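Local coordinates for genome polyprotein (Chicken sicinivirus JSY, PDB 6QWT) that contributes, through its 3Dpol portion, an RNA-dependent RNA polymerase that probably copies the viral RNA genome, at residues S227-L232 against S374-V379; H221-Y226 against R328-G333; Y214-F219 against R384-D389; G333-Y338 against T380-H385. All coordinates share one frame; numbering follows the deposited sequence.

Contact 1 (S227-L232 against S374-V379); sequences SEVWAL and SSIHDV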
# COMPACT_ATOMS: atom_id res chain seq x y z
N SER A 227 -20.78 1.66 -17.91
CA SER A 227 -20.83 3.05 -18.32
C SER A 227 -20.30 3.98 -17.24
O SER A 227 -19.81 5.08 -17.56
CB SER A 227 -22.27 3.45 -18.67
OG SER A 227 -23.11 3.32 -17.55
N GLU A 228 -20.37 3.58 -15.98
CA GLU A 228 -19.93 4.39 -14.86
C GLU A 228 -18.90 3.62 -14.05
O GLU A 228 -19.13 2.46 -13.68
CB GLU A 228 -21.10 4.82 -13.99
CG GLU A 228 -21.80 6.08 -14.49
CD GLU A 228 -22.98 6.48 -13.64
OE1 GLU A 228 -22.98 7.61 -13.10
OE2 GLU A 228 -23.92 5.67 -13.50
N VAL A 229 -17.77 4.26 -13.78
CA VAL A 229 -16.71 3.72 -12.94
C VAL A 229 -16.43 4.73 -11.84
O VAL A 229 -16.34 5.93 -12.11
CB VAL A 229 -15.43 3.41 -13.75
CG1 VAL A 229 -14.37 2.77 -12.86
CG2 VAL A 229 -15.76 2.51 -14.93
N TRP A 230 -16.31 4.25 -10.60
CA TRP A 230 -16.19 5.12 -9.44
C TRP A 230 -14.85 4.91 -8.74
O TRP A 230 -14.35 3.79 -8.66
CB TRP A 230 -17.33 4.86 -8.45
CG TRP A 230 -18.68 5.13 -9.04
CD1 TRP A 230 -19.55 4.20 -9.54
CD2 TRP A 230 -19.31 6.40 -9.20
NE1 TRP A 230 -20.69 4.82 -10.00
CE2 TRP A 230 -20.57 6.17 -9.80
CE3 TRP A 230 -18.94 7.71 -8.89
CZ2 TRP A 230 -21.45 7.21 -10.10
CZ3 TRP A 230 -19.82 8.74 -9.19
CH2 TRP A 230 -21.06 8.48 -9.79
N ALA A 231 -14.28 6.01 -8.25
CA ALA A 231 -13.09 5.98 -7.42
C ALA A 231 -13.43 6.55 -6.05
O ALA A 231 -14.17 7.54 -5.95
CB ALA A 231 -11.94 6.78 -8.05
N LEU A 232 -12.89 5.93 -5.01
CA LEU A 232 -13.03 6.49 -3.67
C LEU A 232 -11.81 6.11 -2.85
O LEU A 232 -11.05 5.20 -3.20
CB LEU A 232 -14.31 6.03 -2.97
CG LEU A 232 -14.58 4.54 -2.78
CD1 LEU A 232 -13.83 3.99 -1.57
CD2 LEU A 232 -16.08 4.31 -2.62
N SER A 374 -19.59 9.49 -13.23
CA SER A 374 -18.16 9.28 -13.35
C SER A 374 -17.90 8.13 -14.31
O SER A 374 -18.58 7.11 -14.26
CB SER A 374 -17.53 8.98 -11.97
OG SER A 374 -16.24 8.41 -12.11
N SER A 375 -16.92 8.31 -15.19
CA SER A 375 -16.54 7.30 -16.17
C SER A 375 -15.07 6.91 -15.97
O SER A 375 -14.36 7.48 -15.15
CB SER A 375 -16.78 7.79 -17.59
OG SER A 375 -15.73 8.64 -18.03
N ILE A 376 -14.63 5.93 -16.76
CA ILE A 376 -13.24 5.49 -16.72
C ILE A 376 -12.29 6.62 -17.10
O ILE A 376 -11.10 6.57 -16.77
CB ILE A 376 -13.05 4.26 -17.63
CG1 ILE A 376 -11.70 3.58 -17.37
CG2 ILE A 376 -13.17 4.64 -19.10
CD1 ILE A 376 -11.58 2.98 -15.98
N HIS A 377 -12.79 7.66 -17.78
CA HIS A 377 -11.96 8.79 -18.19
C HIS A 377 -11.84 9.87 -17.13
O HIS A 377 -10.89 10.66 -17.17
CB HIS A 377 -12.51 9.40 -19.48
CG HIS A 377 -12.72 8.41 -20.58
ND1 HIS A 377 -13.98 8.02 -21.00
CD2 HIS A 377 -11.84 7.72 -21.34
CE1 HIS A 377 -13.86 7.14 -21.98
NE2 HIS A 377 -12.57 6.94 -22.20
N ASP A 378 -12.78 9.93 -16.18
CA ASP A 378 -12.70 10.89 -15.08
C ASP A 378 -11.96 10.34 -13.87
O ASP A 378 -11.54 11.13 -13.01
CB ASP A 378 -14.10 11.31 -14.64
CG ASP A 378 -14.86 12.04 -15.72
OD1 ASP A 378 -15.82 11.45 -16.27
OD2 ASP A 378 -14.50 13.20 -16.02
N VAL A 379 -11.80 9.04 -13.80
CA VAL A 379 -11.37 8.36 -12.58
C VAL A 379 -9.85 8.43 -12.44
O VAL A 379 -9.11 8.43 -13.43
CB VAL A 379 -11.88 6.90 -12.62
CG1 VAL A 379 -10.74 5.91 -12.70
CG2 VAL A 379 -12.81 6.62 -11.45
O HOH W 1 -16.55 4.06 -18.24
O HOH W 2 -15.40 8.56 -9.06

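Contact 2 (H221-Y226 against R328-G333); sequences HSFLDY and RILCYG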
# COMPACT_ATOMS: atom_id res chain seq x y z
N HIS A 221 -9.46 -1.77 -19.86
CA HIS A 221 -10.41 -2.55 -20.64
C HIS A 221 -11.27 -3.47 -19.77
O HIS A 221 -12.33 -3.91 -20.22
CB HIS A 221 -9.66 -3.37 -21.69
CG HIS A 221 -9.02 -2.54 -22.76
ND1 HIS A 221 -9.75 -1.79 -23.65
CD2 HIS A 221 -7.72 -2.32 -23.06
CE1 HIS A 221 -8.92 -1.15 -24.46
NE2 HIS A 221 -7.68 -1.46 -24.12
N SER A 222 -10.84 -3.75 -18.53
CA SER A 222 -11.66 -4.58 -17.65
C SER A 222 -12.91 -3.85 -17.20
O SER A 222 -13.92 -4.50 -16.88
CB SER A 222 -10.84 -5.03 -16.44
OG SER A 222 -10.81 -4.02 -15.44
N PHE A 223 -12.88 -2.52 -17.16
CA PHE A 223 -14.04 -1.71 -16.80
C PHE A 223 -14.84 -1.25 -18.01
O PHE A 223 -15.45 -0.17 -17.97
CB PHE A 223 -13.59 -0.50 -15.97
CG PHE A 223 -13.25 -0.83 -14.54
CD1 PHE A 223 -11.93 -0.96 -14.14
CD2 PHE A 223 -14.26 -1.02 -13.61
CE1 PHE A 223 -11.62 -1.27 -12.83
CE2 PHE A 223 -13.95 -1.33 -12.30
CZ PHE A 223 -12.63 -1.45 -11.90
N LEU A 224 -14.87 -2.03 -19.09
CA LEU A 224 -15.52 -1.58 -20.31
C LEU A 224 -16.99 -1.98 -20.40
O LEU A 224 -17.76 -1.28 -21.06
CB LEU A 224 -14.75 -2.09 -21.53
CG LEU A 224 -13.77 -1.07 -22.12
CD1 LEU A 224 -12.95 -1.68 -23.25
CD2 LEU A 224 -14.52 0.17 -22.63
N ASP A 225 -17.41 -3.05 -19.72
CA ASP A 225 -18.84 -3.36 -19.69
C ASP A 225 -19.66 -2.34 -18.89
O ASP A 225 -20.89 -2.47 -18.84
CB ASP A 225 -19.08 -4.75 -19.10
CG ASP A 225 -18.80 -5.86 -20.09
OD1 ASP A 225 -18.61 -5.55 -21.29
OD2 ASP A 225 -18.75 -7.04 -19.67
N TYR A 226 -19.02 -1.34 -18.29
CA TYR A 226 -19.67 -0.43 -17.36
C TYR A 226 -19.63 0.99 -17.92
O TYR A 226 -18.57 1.47 -18.34
CB TYR A 226 -18.99 -0.48 -15.99
CG TYR A 226 -18.82 -1.89 -15.47
CD1 TYR A 226 -17.72 -2.67 -15.83
CD2 TYR A 226 -19.76 -2.46 -14.61
CE1 TYR A 226 -17.57 -3.96 -15.36
CE2 TYR A 226 -19.62 -3.74 -14.14
CZ TYR A 226 -18.52 -4.49 -14.51
OH TYR A 226 -18.38 -5.77 -14.04
N ARG A 328 -17.33 -5.20 -10.71
CA ARG A 328 -15.89 -5.40 -10.69
C ARG A 328 -15.27 -4.41 -9.71
O ARG A 328 -15.63 -3.23 -9.69
CB ARG A 328 -15.27 -5.22 -12.08
CG ARG A 328 -13.74 -5.15 -12.07
CD ARG A 328 -13.17 -5.16 -13.47
NE ARG A 328 -13.45 -6.41 -14.17
CZ ARG A 328 -12.74 -7.53 -14.01
NH1 ARG A 328 -11.72 -7.55 -13.17
NH2 ARG A 328 -13.07 -8.62 -14.68
N ILE A 329 -14.33 -4.91 -8.90
CA ILE A 329 -13.62 -4.09 -7.93
C ILE A 329 -12.12 -4.22 -8.20
O ILE A 329 -11.65 -5.30 -8.57
CB ILE A 329 -13.97 -4.51 -6.48
CG1 ILE A 329 -15.43 -4.19 -6.17
CG2 ILE A 329 -13.06 -3.81 -5.48
CD1 ILE A 329 -15.92 -4.72 -4.83
N LEU A 330 -11.39 -3.12 -8.05
CA LEU A 330 -9.94 -3.13 -8.14
C LEU A 330 -9.38 -2.27 -7.02
O LEU A 330 -9.69 -1.08 -6.93
CB LEU A 330 -9.46 -2.62 -9.50
CG LEU A 330 -7.96 -2.79 -9.79
CD1 LEU A 330 -7.59 -4.26 -9.93
CD2 LEU A 330 -7.59 -2.02 -11.05
N CYS A 331 -8.56 -2.87 -6.16
CA CYS A 331 -8.11 -2.26 -4.93
C CYS A 331 -6.59 -2.30 -4.84
O CYS A 331 -5.95 -3.28 -5.26
CB CYS A 331 -8.71 -2.96 -3.70
SG CYS A 331 -10.48 -2.67 -3.44
N TYR A 332 -6.01 -1.24 -4.29
CA TYR A 332 -4.62 -1.23 -3.84
C TYR A 332 -4.61 -0.47 -2.51
O TYR A 332 -4.67 0.76 -2.50
CB TYR A 332 -3.68 -0.58 -4.85
CG TYR A 332 -2.22 -0.99 -4.69
CD1 TYR A 332 -1.46 -1.41 -5.78
CD2 TYR A 332 -1.60 -0.95 -3.44
CE1 TYR A 332 -0.13 -1.79 -5.62
CE2 TYR A 332 -0.28 -1.32 -3.28
CZ TYR A 332 0.45 -1.74 -4.38
OH TYR A 332 1.77 -2.11 -4.22
N GLY A 333 -4.52 -1.21 -1.41
CA GLY A 333 -4.61 -0.57 -0.10
C GLY A 333 -6.00 -0.01 0.12
O GLY A 333 -7.01 -0.71 0.00
O HOH W 3 -16.45 -7.68 -14.91

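Contact 3 (Y214-F219 against R384-D389); sequences YHWTPF and RHFVPD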
# COMPACT_ATOMS: atom_id res chain seq x y z
N TYR A 214 2.43 -1.09 -17.65
CA TYR A 214 1.91 -2.25 -18.36
C TYR A 214 0.43 -2.50 -18.06
O TYR A 214 -0.35 -2.74 -18.98
CB TYR A 214 2.73 -3.50 -18.00
CG TYR A 214 2.20 -4.77 -18.64
CD1 TYR A 214 1.32 -5.60 -17.96
CD2 TYR A 214 2.59 -5.13 -19.92
CE1 TYR A 214 0.83 -6.75 -18.55
CE2 TYR A 214 2.10 -6.28 -20.52
CZ TYR A 214 1.23 -7.09 -19.82
OH TYR A 214 0.74 -8.24 -20.40
N HIS A 215 0.05 -2.44 -16.79
CA HIS A 215 -1.27 -2.93 -16.39
C HIS A 215 -2.38 -1.91 -16.57
O HIS A 215 -3.55 -2.29 -16.48
CB HIS A 215 -1.22 -3.41 -14.94
CG HIS A 215 -0.53 -4.73 -14.78
ND1 HIS A 215 0.74 -4.85 -14.25
CD2 HIS A 215 -0.92 -5.99 -15.10
CE1 HIS A 215 1.09 -6.12 -14.25
NE2 HIS A 215 0.10 -6.83 -14.76
N TRP A 216 -2.05 -0.65 -16.84
CA TRP A 216 -3.11 0.33 -17.07
C TRP A 216 -3.96 -0.03 -18.28
O TRP A 216 -5.12 0.37 -18.34
CB TRP A 216 -2.50 1.73 -17.22
CG TRP A 216 -2.94 2.69 -16.15
CD1 TRP A 216 -3.51 3.91 -16.34
CD2 TRP A 216 -2.85 2.50 -14.73
NE1 TRP A 216 -3.78 4.50 -15.13
CE2 TRP A 216 -3.39 3.65 -14.12
CE3 TRP A 216 -2.37 1.47 -13.91
CZ2 TRP A 216 -3.46 3.80 -12.74
CZ3 TRP A 216 -2.44 1.62 -12.54
CH2 TRP A 216 -2.98 2.78 -11.97
N THR A 217 -3.41 -0.79 -19.24
CA THR A 217 -4.22 -1.20 -20.40
C THR A 217 -5.24 -2.26 -20.02
O THR A 217 -6.44 -2.05 -20.26
CB THR A 217 -3.31 -1.64 -21.55
OG1 THR A 217 -2.58 -0.51 -22.05
CG2 THR A 217 -4.12 -2.25 -22.68
N PRO A 218 -4.87 -3.41 -19.43
CA PRO A 218 -5.91 -4.37 -19.03
C PRO A 218 -6.81 -3.86 -17.91
O PRO A 218 -7.99 -4.23 -17.87
CB PRO A 218 -5.11 -5.61 -18.60
CG PRO A 218 -3.78 -5.09 -18.23
CD PRO A 218 -3.52 -3.95 -19.16
N PHE A 219 -6.29 -3.02 -17.00
CA PHE A 219 -7.15 -2.39 -16.00
C PHE A 219 -8.25 -1.58 -16.68
O PHE A 219 -9.43 -1.68 -16.32
CB PHE A 219 -6.33 -1.48 -15.08
CG PHE A 219 -5.46 -2.21 -14.09
CD1 PHE A 219 -4.65 -1.51 -13.22
CD2 PHE A 219 -5.45 -3.60 -14.04
CE1 PHE A 219 -3.85 -2.17 -12.30
CE2 PHE A 219 -4.65 -4.26 -13.12
CZ PHE A 219 -3.84 -3.55 -12.25
N ARG A 384 -3.34 8.44 -10.75
CA ARG A 384 -3.15 8.40 -12.19
C ARG A 384 -4.48 8.32 -12.92
O ARG A 384 -5.37 7.56 -12.53
CB ARG A 384 -2.28 7.21 -12.62
CG ARG A 384 -0.87 7.20 -12.03
CD ARG A 384 -0.36 5.78 -11.92
NE ARG A 384 1.10 5.70 -11.83
CZ ARG A 384 1.77 5.66 -10.68
NH1 ARG A 384 1.13 5.70 -9.52
NH2 ARG A 384 3.10 5.58 -10.69
N HIS A 385 -4.61 9.11 -13.99
CA HIS A 385 -5.72 8.97 -14.92
C HIS A 385 -5.46 7.82 -15.90
O HIS A 385 -4.37 7.24 -15.94
CB HIS A 385 -5.95 10.27 -15.70
CG HIS A 385 -6.74 11.30 -14.95
ND1 HIS A 385 -6.14 12.31 -14.22
CD2 HIS A 385 -8.07 11.48 -14.82
CE1 HIS A 385 -7.08 13.06 -13.67
NE2 HIS A 385 -8.26 12.58 -14.02
N PHE A 386 -6.48 7.50 -16.69
CA PHE A 386 -6.38 6.54 -17.79
C PHE A 386 -6.58 7.33 -19.08
O PHE A 386 -7.68 7.83 -19.34
CB PHE A 386 -7.41 5.42 -17.66
CG PHE A 386 -7.27 4.58 -16.42
CD1 PHE A 386 -7.71 5.05 -15.19
CD2 PHE A 386 -6.72 3.31 -16.48
CE1 PHE A 386 -7.59 4.28 -14.04
CE2 PHE A 386 -6.59 2.54 -15.34
CZ PHE A 386 -7.03 3.02 -14.12
N VAL A 387 -5.53 7.43 -19.90
CA VAL A 387 -5.58 8.19 -21.14
C VAL A 387 -5.12 7.33 -22.30
O VAL A 387 -3.95 6.92 -22.34
CB VAL A 387 -4.74 9.48 -21.06
CG1 VAL A 387 -4.77 10.21 -22.40
CG2 VAL A 387 -5.24 10.38 -19.94
N PRO A 388 -5.98 7.00 -23.27
CA PRO A 388 -5.53 6.21 -24.42
C PRO A 388 -4.46 6.93 -25.23
O PRO A 388 -4.44 8.16 -25.33
CB PRO A 388 -6.81 6.02 -25.24
CG PRO A 388 -7.93 6.20 -24.25
CD PRO A 388 -7.43 7.23 -23.28
N ASP A 389 -3.56 6.15 -25.81
CA ASP A 389 -2.51 6.71 -26.65
C ASP A 389 -3.10 7.32 -27.92
O ASP A 389 -4.02 6.76 -28.52
CB ASP A 389 -1.48 5.63 -26.99
CG ASP A 389 -0.28 6.18 -27.74
OD1 ASP A 389 -0.21 5.98 -28.97
OD2 ASP A 389 0.59 6.80 -27.10

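Contact 4 (G333-Y338 against T380-H385); sequences GDDVLY and TFLKRH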
# COMPACT_ATOMS: atom_id res chain seq x y z
N GLY A 333 -4.52 -1.21 -1.41
CA GLY A 333 -4.61 -0.57 -0.10
C GLY A 333 -6.00 -0.01 0.12
O GLY A 333 -7.01 -0.71 0.00
N ASP A 334 -6.07 1.27 0.45
CA ASP A 334 -7.36 1.93 0.58
C ASP A 334 -7.84 2.54 -0.74
O ASP A 334 -8.94 3.09 -0.78
CB ASP A 334 -7.29 3.01 1.66
CG ASP A 334 -6.06 3.87 1.53
OD1 ASP A 334 -5.28 3.65 0.58
OD2 ASP A 334 -5.87 4.77 2.37
N ASP A 335 -7.04 2.45 -1.80
CA ASP A 335 -7.42 2.98 -3.10
C ASP A 335 -8.31 1.97 -3.83
O ASP A 335 -8.03 0.77 -3.82
CB ASP A 335 -6.19 3.31 -3.94
CG ASP A 335 -5.39 4.44 -3.35
OD1 ASP A 335 -5.82 5.61 -3.46
OD2 ASP A 335 -4.32 4.17 -2.77
N VAL A 336 -9.37 2.46 -4.47
CA VAL A 336 -10.44 1.62 -4.98
C VAL A 336 -10.95 2.18 -6.28
O VAL A 336 -11.25 3.38 -6.40
CB VAL A 336 -11.63 1.50 -4.00
CG1 VAL A 336 -12.81 0.86 -4.74
CG2 VAL A 336 -11.22 0.72 -2.79
N LEU A 337 -11.10 1.29 -7.25
CA LEU A 337 -12.02 1.49 -8.35
C LEU A 337 -13.11 0.44 -8.29
O LEU A 337 -12.84 -0.73 -7.99
CB LEU A 337 -11.31 1.42 -9.72
CG LEU A 337 -10.18 2.40 -10.02
CD1 LEU A 337 -9.66 2.16 -11.44
CD2 LEU A 337 -10.66 3.83 -9.87
N TYR A 338 -14.35 0.82 -8.60
CA TYR A 338 -15.43 -0.16 -8.67
C TYR A 338 -16.44 0.28 -9.71
O TYR A 338 -16.54 1.46 -10.06
CB TYR A 338 -16.09 -0.39 -7.30
CG TYR A 338 -17.10 0.65 -6.88
CD1 TYR A 338 -18.43 0.56 -7.28
CD2 TYR A 338 -16.74 1.71 -6.04
CE1 TYR A 338 -19.36 1.50 -6.89
CE2 TYR A 338 -17.67 2.65 -5.64
CZ TYR A 338 -18.98 2.54 -6.07
OH TYR A 338 -19.91 3.47 -5.68
N THR A 380 -9.39 8.53 -11.20
CA THR A 380 -7.97 8.43 -10.87
C THR A 380 -7.75 7.22 -9.97
O THR A 380 -8.55 6.94 -9.07
CB THR A 380 -7.44 9.69 -10.18
OG1 THR A 380 -8.02 9.80 -8.87
CG2 THR A 380 -7.78 10.93 -10.99
N PHE A 381 -6.65 6.51 -10.22
CA PHE A 381 -6.28 5.32 -9.45
C PHE A 381 -4.78 5.39 -9.21
O PHE A 381 -4.01 5.45 -10.17
CB PHE A 381 -6.66 4.04 -10.19
CG PHE A 381 -6.47 2.79 -9.38
CD1 PHE A 381 -7.01 2.68 -8.10
CD2 PHE A 381 -5.77 1.71 -9.89
CE1 PHE A 381 -6.84 1.53 -7.35
CE2 PHE A 381 -5.59 0.56 -9.15
CZ PHE A 381 -6.13 0.47 -7.88
N LEU A 382 -4.38 5.38 -7.94
CA LEU A 382 -2.98 5.59 -7.56
C LEU A 382 -2.46 6.90 -8.15
O LEU A 382 -1.37 6.97 -8.74
CB LEU A 382 -2.10 4.41 -7.98
CG LEU A 382 -2.51 3.03 -7.45
CD1 LEU A 382 -1.71 1.93 -8.14
CD2 LEU A 382 -2.34 2.96 -5.94
N LYS A 383 -3.27 7.95 -8.01
CA LYS A 383 -2.96 9.31 -8.47
C LYS A 383 -2.81 9.40 -9.99
O LYS A 383 -2.24 10.37 -10.50
CB LYS A 383 -1.70 9.85 -7.79
CG LYS A 383 -1.83 10.03 -6.28
CD LYS A 383 -0.56 10.63 -5.69
CE LYS A 383 -0.85 11.88 -4.86
NZ LYS A 383 0.29 12.84 -4.85
N ARG A 384 -3.34 8.44 -10.75
CA ARG A 384 -3.15 8.40 -12.19
C ARG A 384 -4.48 8.32 -12.92
O ARG A 384 -5.37 7.56 -12.53
CB ARG A 384 -2.28 7.21 -12.62
CG ARG A 384 -0.87 7.20 -12.03
CD ARG A 384 -0.36 5.78 -11.92
NE ARG A 384 1.10 5.70 -11.83
CZ ARG A 384 1.77 5.66 -10.68
NH1 ARG A 384 1.13 5.70 -9.52
NH2 ARG A 384 3.10 5.58 -10.69
N HIS A 385 -4.61 9.11 -13.99
CA HIS A 385 -5.72 8.97 -14.92
C HIS A 385 -5.46 7.82 -15.90
O HIS A 385 -4.37 7.24 -15.94
CB HIS A 385 -5.95 10.27 -15.70
CG HIS A 385 -6.74 11.30 -14.95
ND1 HIS A 385 -6.14 12.31 -14.22
CD2 HIS A 385 -8.07 11.48 -14.82
CE1 HIS A 385 -7.08 13.06 -13.67
NE2 HIS A 385 -8.26 12.58 -14.02
O HOH W 4 -6.42 5.86 -5.80
O HOH W 5 -9.10 5.27 -6.75

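Contact 1 (S227-L232 against S374-V379)
S374 is the residue that ties this loop to V229 and W230, where strand 230-235 begins. Its CB lies over one face of the W230 indole, 3.9 Å from the centroid of the six-membered ring. This is a CH-pi contact, placed toward the rim, with CZ3 and CE3 nearest. The same CB also comes close to the V229 carbonyl. Its OG is turned anti to the backbone N (chi1 163°), and this carries the hydroxyl to V229 O. The S374 OG to V229 O distance is 2.5 Å, too short to be taken at face value. OG also accepts from a water, which in turn accepts from A231 N at 2.9 Å. The carbonyl of S374 works in the other direction. V229 N donates to S374 O over 3.0 Å, from above the carbonyl plane and with a bent N-H...O angle of 140°. E228 CA adds a CH...O contact to the same oxygen. The V229 N-H is thus held by S374 O; a bond from S374 OG to its C=O is likely, but of doubtful length.

Further along, V379 CG2 packs on A231 CB at 3.5 Å. V229 lies alongside I376, pointing the same way. S375 OG accepts from H377 N at 3.1 Å, an ST turn that shapes the loop.

The contact lies at the start of strand 230-235, the strand of polymerase motif A in the palm. V229 touches F223, while W230 pairs by backbone bonds with Y338 of strand 335-340. A231 and V379 both rest on L337 of that strand.

Contact 2 (H221-Y226 against R328-G333)
The F223 ring carries R328 CD over the centre of one face. CD stands 4.0 Å from the ring centroid, nearly on the ring normal, and makes a CH-pi contact. At the edge of the same ring, L330 CB approaches CZ at 4.1 Å. The R328 guanidinium stands almost upright to the F223 plane, at 83°. One of its own faces is touched by S222 CB, toward the rim. The Y226 ring has a water near its plane at the hydroxyl end. Its OH meets R328 CB at 3.7 Å, and R328 N approaches the ring obliquely.

R328 follows the ring because its chain runs straight through CG and CD. It then bends at chi3 (-64°), which swings NE toward S222. S222 OG lies 3.3 Å from R328 CD, but the hydroxyl is hydrogen-bonded to F219 O within its own helix. The water bonds Y226 OH at 2.9 Å and accepts a weak bond from R328 NE at 3.3 Å. The two polar groups are bridged there.

F223 also touches L337 and A339 of strand 335-340, so its ring spans two neighbouring strands. The contact seats the end of helix 212-222 and the turn after it against the edge strand of the four-stranded palm sheet. Strand 327-332 leads into the YGDD sequence, and with strand 335-340 it forms the beta hairpin of polymerase motif C.

Contact 3 (Y214-F219 against R384-D389)
W216 and F386 form an offset stack, the five-membered ring of W216 against the F386 ring, with centroids 3.9 Å apart and planes at 10°. The indole NE1 lies over the centre of the F386 ring. At the indole edge, NE1 donates to H385 O at 2.9 Å. The oxygen is close to the indole plane, but the donor sits well above the carbonyl plane, and the N-H...O angle is bent. The indole is thus fixed by its edge and by one face. R384 lays its aliphatic part obliquely against the six-membered ring: R384 CB is 3.6 Å from W216 CZ2, and R384 CD touches CZ2 and CH2. F219, one helical turn on, brings its CB to F386 CE2 at 4.0 Å, at the edge of the phenyl ring.

W216 reaches the strand with an unusual first torsion (chi1 -117°), well off a staggered position. The short helix and strand segments cross at 75°, and their axes come within 9.5 Å. Strand 384-388 pairs with strand 396-400 in the hairpin of polymerase motif E, which joins the palm to the thumb. This helix packs against that hairpin.

A second shell backs the stacked rings. P398 of the paired strand touches W216, and I396 and Y220 touch F386. Separately, T217 OG1 takes a hydrogen bond from I396 N, another link between helix and hairpin. Past the strand, D389 OD2 bonds H397 NE2 and Q463 NE2, the latter from helix 459-469.

Contact 4 (G333-Y338 against T380-H385)
D335 and L382 bring their CA atoms to 6.8 Å where strand 335-338 passes a type I' turn from F381 to R384, and no direct hydrogen bond joins the two segments. The strand is the second arm of the motif C hairpin, and D335 closes its YGDD sequence. The turn belongs to motif E and carries the sequence FLKR. Both backbone bonds between F381 and R384 are made, so the turn is closed tightly.

F381 is the main wedge. Its CG is anti to the backbone N (chi1 -172°), which sends the ring out to the strand. L337 CG meets F381 CD1 at 3.7 Å, and L337 CD1 packs on F381 CB and CG. L337 CD2 also comes to T380 O at 3.8 Å. Further out, the ring edge at CE1 faces the peptide between D335 and V336, with D335 O 3.8 Å from F381 CE1. L382 CG lies over the centre of one face of F381, so the two neighbours in the turn pack on each other. L382 CD2 reaches D335 OD2 at 3.9 Å. D335 OD1 also lies close to D233 OD2 of the motif A strand.

Water joins the backbones. One molecule donates to V336 O at 2.9 Å and to T380 O at 2.9 Å, beside the edge of the F381 ring.

R384, the last residue of the turn, folds back, and its NH1 donates to L382 O at 2.9 Å. The donor lies in the carbonyl plane, and the oxygen is tilted 23° from the guanidinium plane.

In the fold
All four contacts gather around the palm sheet and the parts that cover it. Contacts 3 and 4 are buried; contacts 1 and 2 are partly buried. Contacts 2 and 3 use successive parts of helix 212-222, and contacts 3 and 4 share R384 and H385. Contacts 1, 2 and 4 reach three adjacent strands of one sheet, and L330 O meets L337 N between contacts 2 and 4. Their chemistry differs. Contact 1 rests on backbone and serine bonds, contact 2 on an arginine chain over a ring, contact 3 on stacked aromatics, and contact 4 on apolar packing with bridging water. F386 CZ touches L337 CD1, linking contact 3 to the sheet.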